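Local coordinates for protein glycerate dehydrogenase (Bacillus sp. 5mfcol3.1, PDB 6P2I) that reduces acyclic imino acids, probably to D-amino acids with NADPH as hydride donor, and resembles the D-isomer-specific 2-hydroxyacid dehydrogenases in its nucleotide-binding domain, at residues L66-T71 against E88-N93; R141-G146 against K192-S197. All blocks are in the same frame, centred on the assembly; numbering follows the deposited sequence.

Contact 1. Residues L66-T71 against E88-N93; sequences LKYLIT and EIMVSN
Tyr68 lays its ring along strand 90-92 and meets Ser92 hydroxyl to hydroxyl, with OH 2.6 Å from Ser92 OG; Ser92 OG is also hydrogen-bonded to Val303 O. With CG anti to the backbone N (chi1 -174°), the ring is brought across to strand 90-92, edge on to Met90 O and Ser92 OG. Ile70 CG1 rests on one face, 3.6 Å above the plane and offset toward the rim. Met90 SD completes a Met-aromatic contact, 4.8 Å from the Tyr68 ring centroid and oblique to it. The opposite sheet face holds Leu69 and Val91, both against Leu84 of helix 81-86. Beneath the side chains, strands 68-71 and 90-92 pair in parallel, their axes 4.7 Å apart at closest approach. Leu69 gives its N-H to Met90 O (2.8 Å) and takes one from Ser92 N at its O; Met90 N to Lys67 O and Thr71 N to Ser92 O extend the ladder. This is a beta-alpha-beta unit, its connecting helix 81-86 ending in a Schellman motif with Glu88 as the C-prime residue. At that turn Lys67, which leads into strand 68-71, bends at chi2 and chi3 to bring NZ within 2.8 Å of Glu88 O, in the carbonyl plane. Leu66 crosses Ile89 at about a right angle, CD2 lying 4.0 Å from Ile89 CD1. Farther out, Tyr297 of helix 280-298 stacks on Tyr68, while Thr71 OG1 bonds to Thr73 O and Asn93 ND2 to Thr74 O, both acceptors belonging to residues of the D-arginine pocket.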
loop_
_atom_site.group_PDB
_atom_site.type_symbol
_atom_site.label_atom_id
_atom_site.label_comp_id
_atom_site.label_asym_id
_atom_site.label_seq_id
_atom_site.Cartn_x
_atom_site.Cartn_y
_atom_site.Cartn_z
ATOM N N LEU A 66 30.351 -17.109 28.577
ATOM C CA LEU A 66 29.680 -16.920 27.289
ATOM C C LEU A 66 30.656 -16.986 26.119
ATOM O O LEU A 66 31.697 -16.330 26.128
ATOM C CB LEU A 66 28.961 -15.565 27.286
ATOM C CG LEU A 66 28.197 -15.210 26.007
ATOM C CD1 LEU A 66 27.048 -16.184 25.809
ATOM C CD2 LEU A 66 27.708 -13.774 26.079
ATOM N N LYS A 67 30.297 -17.757 25.085
ATOM C CA LYS A 67 31.131 -17.849 23.895
ATOM C C LYS A 67 30.448 -17.386 22.620
ATOM O O LYS A 67 31.150 -17.029 21.668
ATOM C CB LYS A 67 31.622 -19.290 23.684
ATOM C CG LYS A 67 32.641 -19.769 24.723
ATOM C CD LYS A 67 33.815 -18.811 24.822
ATOM C CE LYS A 67 34.636 -18.821 23.538
ATOM N NZ LYS A 67 35.679 -17.758 23.521
ATOM N N TYR A 68 29.116 -17.362 22.574
ATOM C CA TYR A 68 28.390 -17.121 21.329
ATOM C C TYR A 68 27.083 -16.414 21.644
ATOM O O TYR A 68 26.291 -16.898 22.464
ATOM C CB TYR A 68 28.130 -18.436 20.598
ATOM C CG TYR A 68 27.500 -18.308 19.214
ATOM C CD1 TYR A 68 27.822 -17.256 18.352
ATOM C CD2 TYR A 68 26.603 -19.264 18.769
ATOM C CE1 TYR A 68 27.229 -17.171 17.070
ATOM C CE2 TYR A 68 26.031 -19.193 17.519
ATOM C CZ TYR A 68 26.341 -18.158 16.676
ATOM O OH TYR A 68 25.735 -18.138 15.434
ATOM N N LEU A 69 26.876 -15.262 21.007
ATOM C CA LEU A 69 25.667 -14.465 21.162
ATOM C C LEU A 69 24.963 -14.382 19.822
ATOM O O LEU A 69 25.593 -14.055 18.810
ATOM C CB LEU A 69 25.994 -13.060 21.664
ATOM C CG LEU A 69 24.821 -12.091 21.804
ATOM C CD1 LEU A 69 23.865 -12.566 22.883
ATOM C CD2 LEU A 69 25.322 -10.691 22.126
ATOM N N ILE A 70 23.663 -14.675 19.823
ATOM C CA ILE A 70 22.811 -14.567 18.643
ATOM C C ILE A 70 21.784 -13.480 18.911
ATOM O O ILE A 70 21.048 -13.557 19.903
ATOM C CB ILE A 70 22.108 -15.896 18.331
ATOM C CG1 ILE A 70 23.135 -17.005 18.082
ATOM C CG2 ILE A 70 21.114 -15.722 17.160
ATOM C CD1 ILE A 70 22.546 -18.396 18.185
ATOM N N THR A 71 21.719 -12.473 18.033
ATOM C CA THR A 71 20.582 -11.564 18.059
ATOM C C THR A 71 19.465 -12.205 17.257
ATOM O O THR A 71 19.712 -12.731 16.167
ATOM C CB THR A 71 20.927 -10.181 17.488
ATOM O OG1 THR A 71 21.273 -10.280 16.094
ATOM C CG2 THR A 71 22.070 -9.540 18.285
ATOM N N GLU A 88 36.508 -12.097 22.900
ATOM C CA GLU A 88 36.468 -13.432 22.300
ATOM C C GLU A 88 35.075 -14.055 22.380
ATOM O O GLU A 88 34.925 -15.259 22.599
ATOM C CB GLU A 88 37.518 -14.347 22.934
ATOM C CG GLU A 88 38.950 -14.020 22.518
ATOM C CD GLU A 88 39.990 -14.716 23.378
ATOM O OE1 GLU A 88 40.964 -14.050 23.792
ATOM O OE2 GLU A 88 39.835 -15.928 23.645
ATOM N N ILE A 89 34.044 -13.234 22.192
ATOM C CA ILE A 89 32.665 -13.703 22.122
ATOM C C ILE A 89 32.167 -13.461 20.707
ATOM O O ILE A 89 32.154 -12.318 20.233
ATOM C CB ILE A 89 31.764 -13.009 23.153
ATOM C CG1 ILE A 89 32.287 -13.284 24.570
ATOM C CG2 ILE A 89 30.321 -13.466 22.981
ATOM C CD1 ILE A 89 31.476 -12.621 25.659
ATOM N N MET A 90 31.764 -14.537 20.040
ATOM C CA MET A 90 31.304 -14.475 18.659
ATOM C C MET A 90 29.837 -14.062 18.618
ATOM O O MET A 90 29.067 -14.349 19.538
ATOM C CB MET A 90 31.542 -15.839 17.999
ATOM C CG MET A 90 31.457 -15.912 16.483
ATOM S SD MET A 90 31.224 -17.633 15.957
ATOM C CE MET A 90 32.917 -18.016 15.523
ATOM N N VAL A 91 29.462 -13.340 17.556
ATOM C CA VAL A 91 28.122 -12.779 17.404
ATOM C C VAL A 91 27.588 -13.132 16.027
ATOM O O VAL A 91 28.284 -12.944 15.023
ATOM C CB VAL A 91 28.107 -11.248 17.562
ATOM C CG1 VAL A 91 26.666 -10.719 17.511
ATOM C CG2 VAL A 91 28.802 -10.840 18.818
ATOM N N SER A 92 26.345 -13.607 15.982
ATOM C CA SER A 92 25.597 -13.778 14.742
ATOM C C SER A 92 24.277 -13.040 14.862
ATOM O O SER A 92 23.745 -12.873 15.960
ATOM C CB SER A 92 25.293 -15.265 14.434
ATOM O OG SER A 92 26.450 -16.003 14.089
ATOM N N ASN A 93 23.721 -12.627 13.718
ATOM C CA ASN A 93 22.351 -12.141 13.696
ATOM C C ASN A 93 21.480 -13.133 12.930
ATOM O O ASN A 93 21.934 -14.206 12.521
ATOM C CB ASN A 93 22.277 -10.725 13.108
ATOM C CG ASN A 93 22.632 -10.665 11.627
ATOM O OD1 ASN A 93 23.207 -11.595 11.056
ATOM N ND2 ASN A 93 22.311 -9.540 11.007
#

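Contact 2. Residues R141-G146 against K192-S197; sequences RDKTIG and KSDIIS. With EDO (1,2-ethanediol), chain E.
Strands 144-146 and 195-197 run parallel, their axes 4.6 Å apart at closest approach with 22° between their directions, and Ile195 N to Thr144 O, Gly146 N to Ile195 O (2.7 Å) and Ser197 N to Gly146 O (2.9 Å) form the ladder. Thr144 O has a second donor in Asp194 N, tilted from the carbonyl plane in which Ile195 N lies. Asp194 also reaches back with its side chain: OD2 accepts the Thr144 N-H on its anti lone pair, 2.9 Å away and almost straight at 178°. Its CG stands anti to the carbonyl carbon (chi1 -59°), which swings the carboxylate over the start of strand 144-148. The other oxygen, OD1, is held in a salt bridge by Lys219, so each carboxylate oxygen has a partner. Lys143 crosses this group at about a right angle, its CB 3.5 Å from Asp194 OD2, while its ammonium bonds to Glu139 O and forms a salt bridge with Glu281 of the second subunit. These strands sit side by side in the parallel Rossmann-type sheet of the nucleotide-binding domain, where 144-148 leads to a turn with a GxGxxG pattern, consistent with the Rossmann dinucleotide-binding loop. Gly146 lies under the hydroxyl of Ser193, whose OG approaches Gly146 CA to 3.3 Å and is hydrogen-bonded to Leu189 O of helix 186-192. On the other sheet face Ile145 and Ile195 touch, CG1 of Ile145 lying 4.1 Å from Ile195 CG2; Met166 packs on both, and Leu110 of helix 99-114 on Ile195.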
loop_
_atom_site.group_PDB
_atom_site.type_symbol
_atom_site.label_atom_id
_atom_site.label_comp_id
_atom_site.label_asym_id
_atom_site.label_seq_id
_atom_site.Cartn_x
_atom_site.Cartn_y
_atom_site.Cartn_z
ATOM N N ARG A 141 4.006 4.538 -10.392
ATOM C CA ARG A 141 4.640 4.076 -11.615
ATOM C C ARG A 141 5.382 5.235 -12.271
ATOM O O ARG A 141 4.900 6.374 -12.288
ATOM C CB ARG A 141 3.599 3.489 -12.575
ATOM C CG ARG A 141 4.181 3.091 -13.930
ATOM C CD ARG A 141 3.126 2.519 -14.860
ATOM N NE ARG A 141 3.646 2.291 -16.203
ATOM C CZ ARG A 141 3.640 1.115 -16.821
ATOM N NH1 ARG A 141 3.121 0.054 -16.225
ATOM N NH2 ARG A 141 4.137 1.002 -18.046
ATOM N N ASP A 142 6.586 4.946 -12.764
ATOM C CA ASP A 142 7.481 5.858 -13.474
ATOM C C ASP A 142 8.126 6.889 -12.556
ATOM O O ASP A 142 8.885 7.742 -13.051
ATOM C CB ASP A 142 6.790 6.587 -14.644
ATOM C CG ASP A 142 6.555 5.680 -15.831
ATOM O OD1 ASP A 142 7.289 4.676 -15.961
ATOM O OD2 ASP A 142 5.642 5.972 -16.633
ATOM N N LYS A 143 7.872 6.842 -11.247
ATOM C CA LYS A 143 8.547 7.750 -10.335
ATOM C C LYS A 143 9.905 7.182 -9.954
ATOM O O LYS A 143 10.204 6.007 -10.174
ATOM C CB LYS A 143 7.712 7.984 -9.077
ATOM C CG LYS A 143 6.325 8.551 -9.375
ATOM C CD LYS A 143 6.414 9.957 -9.934
ATOM C CE LYS A 143 5.028 10.497 -10.267
ATOM N NZ LYS A 143 4.307 9.590 -11.210
ATOM N N THR A 144 10.731 8.034 -9.362
ATOM C CA THR A 144 12.062 7.634 -8.923
ATOM C C THR A 144 12.023 7.345 -7.433
ATOM O O THR A 144 11.635 8.210 -6.638
ATOM C CB THR A 144 13.089 8.721 -9.218
ATOM O OG1 THR A 144 13.220 8.882 -10.633
ATOM C CG2 THR A 144 14.455 8.328 -8.616
ATOM N N ILE A 145 12.420 6.134 -7.055
ATOM C CA ILE A 145 12.568 5.770 -5.650
ATOM C C ILE A 145 14.053 5.669 -5.344
ATOM O O ILE A 145 14.804 5.032 -6.091
ATOM C CB ILE A 145 11.831 4.464 -5.311
ATOM C CG1 ILE A 145 12.022 4.130 -3.830
ATOM C CG2 ILE A 145 12.283 3.306 -6.201
ATOM C CD1 ILE A 145 11.078 3.039 -3.324
ATOM N N GLY A 146 14.472 6.309 -4.252
ATOM C CA GLY A 146 15.868 6.321 -3.863
ATOM C C GLY A 146 16.047 5.527 -2.586
ATOM O O GLY A 146 15.383 5.793 -1.575
ATOM N N LYS A 192 16.800 14.003 -6.379
ATOM C CA LYS A 192 16.125 13.423 -7.536
ATOM C C LYS A 192 15.002 12.457 -7.177
ATOM O O LYS A 192 14.182 12.148 -8.049
ATOM C CB LYS A 192 17.133 12.690 -8.431
ATOM C CG LYS A 192 18.262 13.562 -8.981
ATOM C CD LYS A 192 17.750 14.641 -9.913
ATOM C CE LYS A 192 18.561 14.675 -11.205
ATOM N NZ LYS A 192 20.027 14.797 -10.963
ATOM N N SER A 193 14.930 11.982 -5.937
ATOM C CA SER A 193 13.957 10.951 -5.593
ATOM C C SER A 193 12.573 11.538 -5.362
ATOM O O SER A 193 12.412 12.553 -4.679
ATOM C CB SER A 193 14.383 10.184 -4.339
ATOM O OG SER A 193 15.644 9.566 -4.521
ATOM N N ASP A 194 11.569 10.881 -5.929
ATOM C CA ASP A 194 10.191 11.163 -5.554
ATOM C C ASP A 194 9.831 10.469 -4.257
ATOM O O ASP A 194 9.011 10.977 -3.478
ATOM C CB ASP A 194 9.266 10.720 -6.680
ATOM C CG ASP A 194 9.584 11.424 -7.965
ATOM O OD1 ASP A 194 9.522 12.669 -7.956
ATOM O OD2 ASP A 194 9.912 10.764 -8.983
ATOM N N ILE A 195 10.430 9.304 -4.029
ATOM C CA ILE A 195 10.224 8.498 -2.838
ATOM C C ILE A 195 11.602 8.123 -2.311
ATOM O O ILE A 195 12.473 7.714 -3.087
ATOM C CB ILE A 195 9.393 7.237 -3.152
ATOM C CG1 ILE A 195 8.023 7.632 -3.730
ATOM C CG2 ILE A 195 9.246 6.370 -1.906
ATOM C CD1 ILE A 195 7.540 6.753 -4.874
ATOM N N ILE A 196 11.818 8.299 -1.010
ATOM C CA ILE A 196 13.085 7.951 -0.381
ATOM C C ILE A 196 12.786 6.925 0.692
ATOM O O ILE A 196 11.869 7.123 1.495
ATOM C CB ILE A 196 13.780 9.181 0.230
ATOM C CG1 ILE A 196 14.109 10.204 -0.851
ATOM C CG2 ILE A 196 15.037 8.756 1.011
ATOM C CD1 ILE A 196 14.307 11.622 -0.343
ATOM N N SER A 197 13.545 5.828 0.706
ATOM C CA SER A 197 13.355 4.784 1.713
ATOM C C SER A 197 14.698 4.377 2.304
ATOM O O SER A 197 15.655 4.122 1.564
ATOM C CB SER A 197 12.645 3.562 1.109
ATOM O OG SER A 197 12.222 2.662 2.113
HETATM C C1 EDO E . 2.835 -1.606 -13.439
HETATM O O1 EDO E . 2.763 -0.489 -12.547
HETATM C C2 EDO E . 1.474 -1.836 -14.087
HETATM O O2 EDO E . 1.217 -0.778 -15.020
#

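From the N terminus, the chain first lays down strands 2-5, 25-28 and 47-50, then closes a short loop at contact 1, which joins strands 68-71 and 90-92 of the N-terminal sheet through helix 81-86; beyond 90-92, Val91 shares a backbone hydrogen bond with Ile306 near the C terminus. Helices 99-114 and 117-125 follow. Contact 2 closes a wider loop, taking in helix 152-163, strands 167-171 and 182-183 and helix 186-192, and ties 144-148 to 195-198 in the nucleotide-binding sheet. The loops come in series, neither enclosing nor crossing the other. The centres of contact 1 and contact 2 are about 38 Å apart, on opposite sides of the chain's centre.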